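Long-range contacts in uncharacterized protein (Neisseria gonorrhoeae, PDB 5V77), which is of unknown function but belongs to the NGO_1070-like family and has an antiparallel all-beta fold that assembles as two copies: residues 17-22 / 31-36; 75-80 / 93-98; 86-91 / 100-105. One frame throughout, in Å; residues are numbered along the deposited sequence. Where two conformers were deposited one is given.

Interaction 1: residues 17-22 / 31-36; sequences VSLYEI and LTLSFT
Leu19 lies under the ring of Phe35: its CD1 approaches one face, 4.1 Å from the ring centroid and offset toward the rim, a CH-pi contact. A chi1 of 173° brings CD1 over the ring, while Leu19 CB meets the rim at Phe35 CE2. Val17 comes to the same ring obliquely, its CG2 3.5 Å from Phe35 CD2. The same leucine methyl also meets Leu33 at a slant, Leu19 CD1 lying 3.7 Å from Leu33 CB, and Leu33 in turn runs side by side with Ile22, both pointing the same way.

The opposite face, that of Ser18, Glu21, Ser34 and Thr36, is polar. The end of Tyr20, with chi1 69°, comes against Ser34 and Thr36 CG2: its CZ sits 3.5 Å from Ser34 CB, while the ring edge meets the backbone at Phe35 C and Thr36 N. Water joins Ser18 OG to Thr36 OG1, and a second water holds Glu21 OE2, Ser34 OG and Thr32 O together.

Backbone bonds pair Ser18 with Thr36 in both directions. Farther along, Tyr20 N binds Ser34 O (3.0 Å) and Ser34 N binds Glu21 O (3.1 Å), an irregularity consistent with a bulge at Tyr20-Glu21. The two short segments run at 132° to each other, well short of straight antiparallel.

This hairpin lies inside the sheet: strand 75-84 bonds to Val17 and Leu19 through Ile77 and Leu75, strand 43-58 bonds to Leu31 and Leu33 through Cys49 and Ile47, and Ile22 packs on Phe24 of the second subunit.

Interaction 2: residues 75-80 / 93-98; sequences LFIPEI and IDVGII
Leu75 and Val95 meet tip to tip, Leu75 CD1 lying 3.8 Å from Val95 CG2. The rotamers aim them at each other: a chi1 of -177° swings the leucine CG away from the N side, and Val95 holds CG2 between its own N and carbonyl carbon. The second valine methyl, CG1, is turned anti to the carbonyl carbon; Val95 CG1 rests 3.6 Å from Pro78 CD, near Phe76 O as well. One valine therefore spans from Leu75 to the proline, its two branches touching different partners. Ile97 CD1 adds an oblique contact with Leu75 CD1 at 4.0 Å.

Deeper in, Ile93 serves two isoleucines. Its CG2, on the side of CB remote from its own N, is 3.7 Å from Ile77 CD1, and these two side chains cross at about a right angle; the terminal CD1 of Ile93 meets Ile77 CD1 too. Ile93 CG1 lies against Ile80 CG1, 3.9 Å away, the two side chains running alongside each other and pointing the same way. Phe14 and Phe35 pack on Ile80.

Between the segments the strands have separated beyond direct pairing, and a water bridges them, donating to Glu79 O (2.7 Å) and accepting from Asp94 N (2.9 Å).

At the far end, Val95 N binds Ile97 O, and a weak return bond runs from Ile97 N to Val95 O. With the positive phi of Gly96 (86°), this fits a classic gamma turn, which closes the tight hairpin joining strands 89-94 and 98-103.

Interaction 3: residues 86-91 / 100-105; sequences QFYSEI and KISAET
Glu90 and Ser102 face each other as a non-hydrogen-bonded antiparallel pair, the glutamate CG 3.4 Å from Ser102 OG. With CG anti to the backbone N (chi1 -175°) and the rest of the chain extended, Glu90 passes the serine and crosses the Lys100 chain obliquely, where Glu90 OE2 is 3.8 Å from Lys100 CD. The ammonium lies farther off, with Lys100 NZ 5.0 Å from Glu90 OE2, so any attraction between the opposite charges acts through space without contact. A water binds Ser102 OG.

Tyr88 joins the same side. Its chi1 of 74° swings the ring over toward Ser102, obliquely, and its CB comes within 3.3 Å of Ala103 O, which lies at the ring edge. On the other face Ile91 and Ile101 run side by side, with Ile91 CG1 3.9 Å from Ile101 CB.

Four backbone bonds set this register: Ser89 and Ala103 exchange one pair, Ile91 and Ile101 another. The Ser89 N to Ala103 O bond, 2.9 Å, is almost straight. Just beyond, a water links Ser89 OG with Glu104 O.

The next shell fixes both strands from their outer edges. Glu90 bonds by its backbone to Tyr83, Ser102 to Leu53 and Asn54, and Lys100 to Lys56; the Tyr88 ring stacks on Tyr85. Under the aliphatic face, Ile91 and Ile101 both rest on Leu33, and Ile91 also touches Ile106, within the interior of the antiparallel fold.

The contact is an antiparallel beta hairpin whose second strand turns a corner at Glu104, where Glu104 and Thr105 both oppose Ser50 in a classic beta bulge.

Interactions 1 and 2, with centres about 11 Å apart, are stitched edge to edge: Val17 O lies 2.8 Å from Ile77 N and Leu19 O 2.8 Å from Leu75 N, both probable hydrogen bonds, while Phe35 CZ packs on Ile80 CD1. Interaction 3 lies farther off, its centre about 17 Å from that of interaction 1 and 18 Å from that of interaction 2, yet it shares strand 89-94 with the latter and touches it through Ile80 and Ile91. Leu33 CD1 of interaction 1 meets Ile101 CD1 of interaction 3 at 3.6 Å. All three thus contribute aliphatic chains to one interior of the antiparallel all-beta fold.

Interaction 1: residues 17-22 / 31-36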
ATOM      1  N   VAL A  17      -8.642  -6.571  16.652  1.00 30.64           N
ATOM      2  CA  VAL A  17      -9.245  -5.560  15.800  1.00 28.86           C
ATOM      3  C   VAL A  17      -9.419  -6.112  14.385  1.00 29.81           C
ATOM      4  O   VAL A  17      -8.871  -7.149  14.021  1.00 35.24           O
ATOM      5  CB  VAL A  17      -8.410  -4.269  15.767  1.00 28.38           C
ATOM      6  CG1 VAL A  17      -8.403  -3.616  17.147  1.00 31.36           C
ATOM      7  CG2 VAL A  17      -7.007  -4.604  15.316  1.00 27.66           C
ATOM      8  N   SER A  18     -10.155  -5.361  13.569  1.00 28.25           N
ATOM      9  CA  SER A  18     -10.447  -5.739  12.188  1.00 27.37           C
ATOM     10  C   SER A  18     -10.047  -4.588  11.280  1.00 27.59           C
ATOM     11  O   SER A  18     -10.655  -3.517  11.343  1.00 27.58           O
ATOM     12  CB  SER A  18     -11.931  -6.067  12.025  1.00 34.94           C
ATOM     13  OG  SER A  18     -12.217  -6.422  10.679  1.00 37.15           O
ATOM     14  N   LEU A  19      -9.036  -4.813  10.438  1.00 26.20           N
ATOM     15  CA  LEU A  19      -8.584  -3.811   9.478  1.00 26.25           C
ATOM     16  C   LEU A  19      -9.501  -3.788   8.259  1.00 27.62           C
ATOM     17  O   LEU A  19      -9.727  -4.824   7.626  1.00 28.24           O
ATOM     18  CB  LEU A  19      -7.154  -4.119   9.048  1.00 22.61           C
ATOM     19  CG  LEU A  19      -6.587  -3.251   7.918  1.00 21.44           C
ATOM     20  CD1 LEU A  19      -6.345  -1.854   8.450  1.00 20.73           C
ATOM     21  CD2 LEU A  19      -5.298  -3.865   7.443  1.00 24.42           C
ATOM     22  N   TYR A  20     -10.029  -2.605   7.913  1.00 23.32           N
ATOM     23  CA  TYR A  20     -10.931  -2.523   6.772  1.00 27.49           C
ATOM     24  C   TYR A  20     -10.466  -1.566   5.686  1.00 27.22           C
ATOM     25  O   TYR A  20     -11.097  -1.525   4.625  1.00 26.09           O
ATOM     26  CB  TYR A  20     -12.361  -2.146   7.212  1.00 27.21           C
ATOM     27  CG  TYR A  20     -12.553  -0.732   7.738  1.00 25.50           C
ATOM     28  CD1 TYR A  20     -12.461  -0.453   9.098  1.00 28.09           C
ATOM     29  CD2 TYR A  20     -12.856   0.319   6.873  1.00 29.81           C
ATOM     30  CE1 TYR A  20     -12.641   0.857   9.581  1.00 25.08           C
ATOM     31  CE2 TYR A  20     -13.039   1.617   7.336  1.00 27.53           C
ATOM     32  CZ  TYR A  20     -12.928   1.878   8.698  1.00 34.12           C
ATOM     33  OH  TYR A  20     -13.118   3.163   9.167  1.00 29.65           O
ATOM     34  N   GLU A  21      -9.391  -0.810   5.897  1.00 27.39           N
ATOM     35  CA  GLU A  21      -8.893   0.021   4.809  1.00 28.31           C
ATOM     36  C   GLU A  21      -7.480   0.495   5.104  1.00 25.35           C
ATOM     37  O   GLU A  21      -7.052   0.595   6.257  1.00 21.47           O
ATOM     38  CB  GLU A  21      -9.799   1.226   4.556  1.00 25.38           C
ATOM     39  CG  GLU A  21      -9.822   2.172   5.711  1.00 25.81           C
ATOM     40  CD  GLU A  21     -10.677   3.378   5.448  1.00 37.44           C
ATOM     41  OE1 GLU A  21     -11.490   3.341   4.510  1.00 33.42           O
ATOM     42  OE2 GLU A  21     -10.538   4.371   6.186  1.00 37.82           O
ATOM     43  N   ILE A  22      -6.784   0.833   4.026  1.00 21.12           N
ATOM     44  CA  ILE A  22      -5.418   1.348   4.053  1.00 22.24           C
ATOM     45  C   ILE A  22      -5.405   2.514   3.083  1.00 22.71           C
ATOM     46  O   ILE A  22      -5.664   2.321   1.895  1.00 25.41           O
ATOM     47  CB  ILE A  22      -4.388   0.286   3.627  1.00 24.91           C
ATOM     48  CG1 ILE A  22      -4.426  -0.928   4.574  1.00 24.64           C
ATOM     49  CG2 ILE A  22      -2.994   0.896   3.585  1.00 24.13           C
ATOM     50  CD1 ILE A  22      -3.575  -2.085   4.075  1.00 27.94           C
ATOM     51  N   LEU A  31       0.243   7.015   5.508  1.00 18.42           N
ATOM     52  CA  LEU A  31      -0.671   5.885   5.393  1.00 17.72           C
ATOM     53  C   LEU A  31      -1.484   5.772   6.669  1.00 20.09           C
ATOM     54  O   LEU A  31      -0.918   5.776   7.775  1.00 21.33           O
ATOM     55  CB  LEU A  31       0.083   4.573   5.158  1.00 21.01           C
ATOM     56  CG  LEU A  31       0.489   4.306   3.705  1.00 25.11           C
ATOM     57  CD1 LEU A  31       1.456   3.153   3.683  1.00 29.45           C
ATOM     58  CD2 LEU A  31      -0.762   3.980   2.877  1.00 22.89           C
ATOM     59  N   THR A  32      -2.800   5.642   6.525  1.00 18.52           N
ATOM     60  CA  THR A  32      -3.664   5.439   7.684  1.00 18.46           C
ATOM     61  C   THR A  32      -4.382   4.111   7.530  1.00 19.06           C
ATOM     62  O   THR A  32      -4.978   3.826   6.479  1.00 21.24           O
ATOM     63  CB  THR A  32      -4.670   6.586   7.851  1.00 19.19           C
ATOM     64  OG1 THR A  32      -3.948   7.823   7.960  1.00 20.62           O
ATOM     65  CG2 THR A  32      -5.517   6.398   9.139  1.00 20.30           C
ATOM     66  N   LEU A  33      -4.305   3.301   8.572  1.00 18.12           N
ATOM     67  CA  LEU A  33      -4.992   2.022   8.647  1.00 19.44           C
ATOM     68  C   LEU A  33      -6.172   2.193   9.587  1.00 20.37           C
ATOM     69  O   LEU A  33      -5.997   2.708  10.691  1.00 18.94           O
ATOM     70  CB  LEU A  33      -4.047   0.935   9.165  1.00 21.42           C
ATOM     71  CG  LEU A  33      -3.089   0.278   8.168  1.00 22.97           C
ATOM     72  CD1 LEU A  33      -2.138   1.304   7.558  1.00 25.79           C
ATOM     73  CD2 LEU A  33      -2.278  -0.815   8.861  1.00 23.79           C
ATOM     74  N   SER A  34      -7.373   1.789   9.154  1.00 19.10           N
ATOM     75  CA  SER A  34      -8.559   1.976   9.982  1.00 20.15           C
ATOM     76  C   SER A  34      -9.157   0.637  10.372  1.00 22.19           C
ATOM     77  O   SER A  34      -9.138  -0.316   9.585  1.00 23.16           O
ATOM     78  CB  SER A  34      -9.610   2.824   9.275  1.00 25.34           C
ATOM     79  OG  SER A  34      -9.094   4.132   9.070  1.00 30.78           O
ATOM     80  N   PHE A  35      -9.737   0.604  11.581  1.00 22.08           N
ATOM     81  CA  PHE A  35     -10.118  -0.638  12.235  1.00 23.17           C
ATOM     82  C   PHE A  35     -11.501  -0.526  12.853  1.00 24.97           C
ATOM     83  O   PHE A  35     -11.895   0.540  13.335  1.00 25.51           O
ATOM     84  CB  PHE A  35      -9.140  -1.004  13.359  1.00 23.22           C
ATOM     85  CG  PHE A  35      -7.713  -1.129  12.907  1.00 23.36           C
ATOM     86  CD1 PHE A  35      -6.898  -0.000  12.828  1.00 21.79           C
ATOM     87  CD2 PHE A  35      -7.183  -2.375  12.574  1.00 23.58           C
ATOM     88  CE1 PHE A  35      -5.563  -0.107  12.415  1.00 23.09           C
ATOM     89  CE2 PHE A  35      -5.858  -2.497  12.167  1.00 28.07           C
ATOM     90  CZ  PHE A  35      -5.044  -1.367  12.082  1.00 25.09           C
ATOM     91  N   THR A  36     -12.221  -1.647  12.857  1.00 26.32           N
ATOM     92  CA  THR A  36     -13.397  -1.857  13.695  1.00 28.54           C
ATOM     93  C   THR A  36     -13.050  -2.807  14.834  1.00 30.52           C
ATOM     94  O   THR A  36     -12.017  -3.483  14.822  1.00 30.23           O
ATOM     95  CB  THR A  36     -14.569  -2.440  12.888  1.00 30.32           C
ATOM     96  OG1 THR A  36     -14.173  -3.702  12.322  1.00 30.19           O
ATOM     97  CG2 THR A  36     -14.993  -1.484  11.775  1.00 30.19           C
TER
HETATM   98  O   HOH W   1     -13.683  -4.358   9.650  1.00 44.96           O
HETATM   99  O   HOH W   2      -7.852   4.756   6.864  1.00 31.39           O

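Interaction 2: residues 75-80 / 93-98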
ATOM      1  N   LEU A  75      -9.795  -7.632   7.620  1.00 33.23           N
ATOM      2  CA  LEU A  75      -8.701  -8.495   8.047  1.00 35.11           C
ATOM      3  C   LEU A  75      -8.683  -8.535   9.571  1.00 35.12           C
ATOM      4  O   LEU A  75      -8.328  -7.546  10.215  1.00 33.79           O
ATOM      5  CB  LEU A  75      -7.379  -7.979   7.482  1.00 32.88           C
ATOM      6  CG  LEU A  75      -6.106  -8.779   7.760  1.00 33.96           C
ATOM      7  CD1 LEU A  75      -6.157 -10.115   7.028  1.00 37.24           C
ATOM      8  CD2 LEU A  75      -4.870  -7.972   7.343  1.00 32.44           C
ATOM      9  N   PHE A  76      -9.010  -9.680  10.147  0.50 36.48           N
ATOM     10  CA  PHE A  76      -9.031  -9.791  11.598  0.50 36.90           C
ATOM     11  C   PHE A  76      -7.615 -10.011  12.128  0.50 36.99           C
ATOM     12  O   PHE A  76      -6.872 -10.855  11.616  0.50 38.56           O
ATOM     13  CB  PHE A  76      -9.988 -10.909  12.002  0.50 40.61           C
ATOM     14  CG  PHE A  76     -11.365 -10.741  11.408  0.50 45.67           C
ATOM     15  CD1 PHE A  76     -11.905 -11.705  10.576  0.50 57.24           C
ATOM     16  CD2 PHE A  76     -12.090  -9.584  11.642  0.50 42.23           C
ATOM     17  CE1 PHE A  76     -13.161 -11.533  10.020  0.50 60.83           C
ATOM     18  CE2 PHE A  76     -13.338  -9.403  11.093  0.50 46.19           C
ATOM     19  CZ  PHE A  76     -13.880 -10.382  10.282  0.50 57.26           C
ATOM     20  N   ILE A  77      -7.232  -9.217  13.132  1.00 35.46           N
ATOM     21  CA  ILE A  77      -5.861  -9.150  13.620  1.00 35.22           C
ATOM     22  C   ILE A  77      -5.857  -9.370  15.127  1.00 39.65           C
ATOM     23  O   ILE A  77      -6.462  -8.582  15.867  1.00 35.55           O
ATOM     24  CB  ILE A  77      -5.209  -7.801  13.276  1.00 32.30           C
ATOM     25  CG1 ILE A  77      -5.138  -7.595  11.759  1.00 31.83           C
ATOM     26  CG2 ILE A  77      -3.821  -7.707  13.884  1.00 32.41           C
ATOM     27  CD1 ILE A  77      -4.713  -6.185  11.369  1.00 32.35           C
ATOM     28  N   PRO A  78      -5.190 -10.416  15.626  1.00 39.06           N
ATOM     29  CA  PRO A  78      -5.057 -10.567  17.086  1.00 40.65           C
ATOM     30  C   PRO A  78      -4.354  -9.398  17.762  1.00 38.77           C
ATOM     31  O   PRO A  78      -4.778  -8.967  18.843  1.00 39.05           O
ATOM     32  CB  PRO A  78      -4.253 -11.867  17.224  1.00 43.64           C
ATOM     33  CG  PRO A  78      -4.536 -12.620  15.950  1.00 44.16           C
ATOM     34  CD  PRO A  78      -4.626 -11.559  14.893  1.00 40.95           C
ATOM     35  N   GLU A  79      -3.278  -8.889  17.171  1.00 37.18           N
ATOM     36  CA  GLU A  79      -2.514  -7.782  17.740  1.00 35.64           C
ATOM     37  C   GLU A  79      -1.532  -7.292  16.687  1.00 33.99           C
ATOM     38  O   GLU A  79      -1.241  -7.994  15.718  1.00 34.64           O
ATOM     39  CB  GLU A  79      -1.764  -8.198  19.008  1.00 41.27           C
ATOM     40  CG  GLU A  79      -0.672  -9.213  18.743  1.00 42.71           C
ATOM     41  CD  GLU A  79      -0.144  -9.839  20.018  1.00 55.26           C
ATOM     42  OE1 GLU A  79      -0.323  -9.240  21.103  1.00 58.96           O
ATOM     43  OE2 GLU A  79       0.443 -10.939  19.929  1.00 56.06           O
ATOM     44  N   ILE A  80      -1.028  -6.079  16.892  1.00 29.31           N
ATOM     45  CA  ILE A  80      -0.116  -5.415  15.965  1.00 33.18           C
ATOM     46  C   ILE A  80       1.175  -5.097  16.714  1.00 33.24           C
ATOM     47  O   ILE A  80       1.140  -4.478  17.785  1.00 35.63           O
ATOM     48  CB  ILE A  80      -0.752  -4.142  15.370  1.00 29.15           C
ATOM     49  CG1 ILE A  80      -1.985  -4.539  14.554  1.00 28.23           C
ATOM     50  CG2 ILE A  80       0.271  -3.365  14.502  1.00 28.43           C
ATOM     51  CD1 ILE A  80      -2.813  -3.379  14.046  1.00 33.94           C
ATOM     52  N   ILE A  93       2.107  -6.565  10.961  1.00 31.21           N
ATOM     53  CA  ILE A  93       0.889  -7.359  11.071  1.00 30.40           C
ATOM     54  C   ILE A  93       1.188  -8.708  10.444  1.00 33.63           C
ATOM     55  O   ILE A  93       1.563  -8.773   9.270  1.00 34.74           O
ATOM     56  CB  ILE A  93      -0.291  -6.678  10.362  1.00 30.85           C
ATOM     57  CG1 ILE A  93      -0.607  -5.320  11.012  1.00 31.77           C
ATOM     58  CG2 ILE A  93      -1.499  -7.613  10.338  1.00 32.22           C
ATOM     59  CD1 ILE A  93      -1.521  -4.446  10.173  1.00 29.15           C
ATOM     60  N   ASP A  94       1.039  -9.783  11.209  1.00 33.25           N
ATOM     61  CA  ASP A  94       1.365 -11.119  10.704  1.00 34.91           C
ATOM     62  C   ASP A  94       0.173 -12.027  10.990  1.00 36.15           C
ATOM     63  O   ASP A  94       0.036 -12.542  12.100  1.00 38.52           O
ATOM     64  CB  ASP A  94       2.653 -11.637  11.336  1.00 46.27           C
ATOM     65  CG  ASP A  94       3.163 -12.915  10.681  1.00 55.34           C
ATOM     66  OD1 ASP A  94       2.375 -13.631  10.025  1.00 51.31           O
ATOM     67  OD2 ASP A  94       4.366 -13.210  10.837  1.00 55.86           O
ATOM     68  N   VAL A  95      -0.699 -12.202   9.995  1.00 38.66           N
ATOM     69  CA  VAL A  95      -1.879 -13.057  10.125  1.00 39.39           C
ATOM     70  C   VAL A  95      -1.992 -13.947   8.895  1.00 46.36           C
ATOM     71  O   VAL A  95      -3.063 -14.072   8.287  1.00 44.23           O
ATOM     72  CB  VAL A  95      -3.156 -12.222  10.322  1.00 37.62           C
ATOM     73  CG1 VAL A  95      -3.111 -11.531  11.666  1.00 37.98           C
ATOM     74  CG2 VAL A  95      -3.302 -11.187   9.216  1.00 40.05           C
ATOM     75  N   GLY A  96      -0.890 -14.582   8.529  1.00 39.23           N
ATOM     76  CA  GLY A  96      -0.843 -15.315   7.282  1.00 47.27           C
ATOM     77  C   GLY A  96      -0.463 -14.326   6.207  1.00 38.17           C
ATOM     78  O   GLY A  96       0.640 -14.374   5.667  1.00 43.42           O
ATOM     79  N   ILE A  97      -1.374 -13.399   5.917  1.00 34.42           N
ATOM     80  CA  ILE A  97      -1.001 -12.184   5.213  1.00 39.12           C
ATOM     81  C   ILE A  97      -0.067 -11.385   6.112  1.00 30.87           C
ATOM     82  O   ILE A  97      -0.232 -11.361   7.338  1.00 34.64           O
ATOM     83  CB  ILE A  97      -2.276 -11.406   4.849  1.00 40.58           C
ATOM     84  CG1 ILE A  97      -3.065 -12.186   3.792  1.00 43.07           C
ATOM     85  CG2 ILE A  97      -1.966  -9.994   4.411  1.00 39.52           C
ATOM     86  CD1 ILE A  97      -4.548 -12.083   3.963  1.00 49.51           C
ATOM     87  N   ILE A  98       0.939 -10.750   5.523  1.00 34.26           N
ATOM     88  CA  ILE A  98       1.900  -9.939   6.267  1.00 31.24           C
ATOM     89  C   ILE A  98       1.882  -8.513   5.736  1.00 29.12           C
ATOM     90  O   ILE A  98       1.936  -8.294   4.522  1.00 28.72           O
ATOM     91  CB  ILE A  98       3.318 -10.533   6.189  1.00 41.22           C
ATOM     92  CG1 ILE A  98       3.329 -11.904   6.871  1.00 45.15           C
ATOM     93  CG2 ILE A  98       4.331  -9.593   6.821  1.00 43.19           C
ATOM     94  CD1 ILE A  98       4.706 -12.461   7.138  1.00 56.41           C
TER
HETATM   95  O   HOH W   3       0.316  -9.452  14.015  1.00 38.84           O

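Interaction 3: residues 86-91 / 100-105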
ATOM      1  N   GLN A  86      15.430   4.842  16.833  1.00 44.86           N
ATOM      2  CA  GLN A  86      15.857   6.191  17.186  1.00 45.39           C
ATOM      3  C   GLN A  86      15.173   7.240  16.322  1.00 41.46           C
ATOM      4  O   GLN A  86      14.766   8.294  16.824  1.00 44.09           O
ATOM      5  CB  GLN A  86      17.374   6.332  17.073  1.00 54.24           C
ATOM      6  CG  GLN A  86      17.837   7.742  17.408  1.00 50.95           C
ATOM      7  CD  GLN A  86      19.342   7.873  17.510  1.00 61.92           C
ATOM      8  OE1 GLN A  86      20.089   7.131  16.869  1.00 58.34           O
ATOM      9  NE2 GLN A  86      19.794   8.820  18.323  1.00 59.13           N
ATOM     10  N   PHE A  87      15.019   6.969  15.025  1.00 41.99           N
ATOM     11  CA  PHE A  87      14.504   7.970  14.103  1.00 36.20           C
ATOM     12  C   PHE A  87      13.219   7.584  13.393  1.00 33.58           C
ATOM     13  O   PHE A  87      12.715   8.392  12.609  1.00 32.81           O
ATOM     14  CB  PHE A  87      15.551   8.308  13.040  1.00 37.33           C
ATOM     15  CG  PHE A  87      16.777   8.972  13.589  1.00 40.74           C
ATOM     16  CD1 PHE A  87      16.713  10.253  14.104  1.00 45.44           C
ATOM     17  CD2 PHE A  87      17.996   8.326  13.561  1.00 44.38           C
ATOM     18  CE1 PHE A  87      17.850  10.877  14.609  1.00 48.17           C
ATOM     19  CE2 PHE A  87      19.136   8.943  14.060  1.00 48.32           C
ATOM     20  CZ  PHE A  87      19.058  10.218  14.584  1.00 48.22           C
ATOM     21  N   TYR A  88      12.678   6.390  13.624  1.00 32.06           N
ATOM     22  CA  TYR A  88      11.465   5.971  12.937  1.00 29.31           C
ATOM     23  C   TYR A  88      10.837   4.826  13.719  1.00 30.36           C
ATOM     24  O   TYR A  88      11.411   4.325  14.692  1.00 33.16           O
ATOM     25  CB  TYR A  88      11.768   5.563  11.488  1.00 31.23           C
ATOM     26  CG  TYR A  88      12.461   4.222  11.369  1.00 34.44           C
ATOM     27  CD1 TYR A  88      13.829   4.103  11.548  1.00 41.71           C
ATOM     28  CD2 TYR A  88      11.734   3.075  11.063  1.00 35.94           C
ATOM     29  CE1 TYR A  88      14.463   2.875  11.439  1.00 48.11           C
ATOM     30  CE2 TYR A  88      12.353   1.841  10.959  1.00 38.40           C
ATOM     31  CZ  TYR A  88      13.717   1.748  11.145  1.00 46.82           C
ATOM     32  OH  TYR A  88      14.334   0.524  11.033  1.00 50.33           O
ATOM     33  N   SER A  89       9.651   4.408  13.278  1.00 31.55           N
ATOM     34  CA  SER A  89       8.947   3.296  13.899  1.00 31.49           C
ATOM     35  C   SER A  89       8.423   2.358  12.816  1.00 28.35           C
ATOM     36  O   SER A  89       8.347   2.715  11.640  1.00 28.14           O
ATOM     37  CB  SER A  89       7.798   3.790  14.799  1.00 26.31           C
ATOM     38  OG  SER A  89       8.304   4.550  15.894  1.00 31.41           O
ATOM     39  N   GLU A  90       8.051   1.147  13.233  1.00 28.95           N
ATOM     40  CA  GLU A  90       7.570   0.127  12.312  1.00 24.36           C
ATOM     41  C   GLU A  90       6.430  -0.638  12.963  1.00 25.74           C
ATOM     42  O   GLU A  90       6.515  -0.989  14.142  1.00 30.58           O
ATOM     43  CB  GLU A  90       8.704  -0.840  11.929  1.00 29.79           C
ATOM     44  CG  GLU A  90       8.317  -1.873  10.872  1.00 30.96           C
ATOM     45  CD  GLU A  90       9.443  -2.842  10.577  1.00 41.48           C
ATOM     46  OE1 GLU A  90      10.510  -2.698  11.192  1.00 47.55           O
ATOM     47  OE2 GLU A  90       9.266  -3.742   9.728  1.00 45.21           O
ATOM     48  N   ILE A  91       5.363  -0.900  12.202  1.00 26.87           N
ATOM     49  CA  ILE A  91       4.333  -1.835  12.640  1.00 27.32           C
ATOM     50  C   ILE A  91       4.442  -3.089  11.788  1.00 26.25           C
ATOM     51  O   ILE A  91       4.756  -3.018  10.593  1.00 27.00           O
ATOM     52  CB  ILE A  91       2.905  -1.258  12.579  1.00 28.72           C
ATOM     53  CG1 ILE A  91       2.603  -0.627  11.218  1.00 26.06           C
ATOM     54  CG2 ILE A  91       2.670  -0.269  13.717  1.00 27.22           C
ATOM     55  CD1 ILE A  91       1.122  -0.344  11.042  1.00 32.35           C
ATOM     56  N   LYS A 100       3.915  -4.814   6.619  1.00 23.48           N
ATOM     57  CA  LYS A 100       4.962  -4.120   7.363  1.00 24.59           C
ATOM     58  C   LYS A 100       4.987  -2.680   6.887  1.00 25.18           C
ATOM     59  O   LYS A 100       4.992  -2.431   5.678  1.00 25.51           O
ATOM     60  CB  LYS A 100       6.348  -4.743   7.143  1.00 30.94           C
ATOM     61  CG  LYS A 100       6.535  -6.161   7.666  1.00 37.00           C
ATOM     62  CD  LYS A 100       8.012  -6.556   7.572  1.00 44.60           C
ATOM     63  CE  LYS A 100       8.256  -7.982   8.035  1.00 63.50           C
ATOM     64  NZ  LYS A 100       9.694  -8.369   7.911  1.00 71.34           N
ATOM     65  N   ILE A 101       4.988  -1.734   7.818  1.00 22.56           N
ATOM     66  CA  ILE A 101       5.082  -0.320   7.460  1.00 25.57           C
ATOM     67  C   ILE A 101       6.107   0.328   8.364  1.00 25.00           C
ATOM     68  O   ILE A 101       6.004   0.216   9.589  1.00 23.50           O
ATOM     69  CB  ILE A 101       3.740   0.422   7.607  1.00 24.00           C
ATOM     70  CG1 ILE A 101       2.664  -0.263   6.767  1.00 27.74           C
ATOM     71  CG2 ILE A 101       3.925   1.884   7.138  1.00 22.73           C
ATOM     72  CD1 ILE A 101       1.258   0.291   6.962  1.00 25.80           C
ATOM     73  N   SER A 102       7.066   1.025   7.765  1.00 21.37           N
ATOM     74  CA  SER A 102       8.033   1.845   8.485  1.00 22.69           C
ATOM     75  C   SER A 102       7.785   3.305   8.125  1.00 28.32           C
ATOM     76  O   SER A 102       7.545   3.629   6.960  1.00 25.12           O
ATOM     77  CB  SER A 102       9.473   1.462   8.126  1.00 26.72           C
ATOM     78  OG  SER A 102       9.806   0.184   8.652  1.00 34.63           O
ATOM     79  N   ALA A 103       7.818   4.179   9.126  1.00 24.55           N
ATOM     80  CA  ALA A 103       7.478   5.586   8.922  1.00 23.30           C
ATOM     81  C   ALA A 103       8.163   6.400  10.010  1.00 25.22           C
ATOM     82  O   ALA A 103       8.458   5.882  11.092  1.00 26.02           O
ATOM     83  CB  ALA A 103       5.959   5.804   8.960  1.00 22.27           C
ATOM     84  N   GLU A 104       8.416   7.682   9.715  1.00 25.65           N
ATOM     85  CA  GLU A 104       9.134   8.509  10.682  0.79 28.54           C
ATOM     86  C   GLU A 104       8.391   8.578  12.012  1.00 30.10           C
ATOM     87  O   GLU A 104       9.021   8.522  13.077  1.00 31.70           O
ATOM     88  CB  GLU A 104       9.372   9.909  10.124  0.79 29.44           C
ATOM     89  CG  GLU A 104      10.181  10.833  11.028  0.79 41.04           C
ATOM     90  CD  GLU A 104      10.697  12.042  10.272  0.79 41.25           C
ATOM     91  OE1 GLU A 104      11.602  12.752  10.785  0.79 44.83           O
ATOM     92  OE2 GLU A 104      10.198  12.265   9.145  0.79 35.92           O
ATOM     93  N   THR A 105       7.063   8.699  11.981  1.00 27.25           N
ATOM     94  CA  THR A 105       6.269   8.683  13.202  1.00 28.31           C
ATOM     95  C   THR A 105       5.080   7.770  12.996  1.00 28.42           C
ATOM     96  O   THR A 105       4.529   7.689  11.895  1.00 26.55           O
ATOM     97  CB  THR A 105       5.786  10.088  13.613  1.00 37.58           C
ATOM     98  OG1 THR A 105       4.830  10.558  12.669  1.00 44.37           O
ATOM     99  CG2 THR A 105       6.931  11.069  13.639  1.00 31.19           C
TER
HETATM  100  O   HOH W   4      13.011  10.925  12.554  1.00 57.23           O
HETATM  101  O   HOH W   5       9.084   7.052  15.513  1.00 29.83           O
HETATM  102  O   HOH W   6       8.576  -1.867   7.191  1.00 39.63           O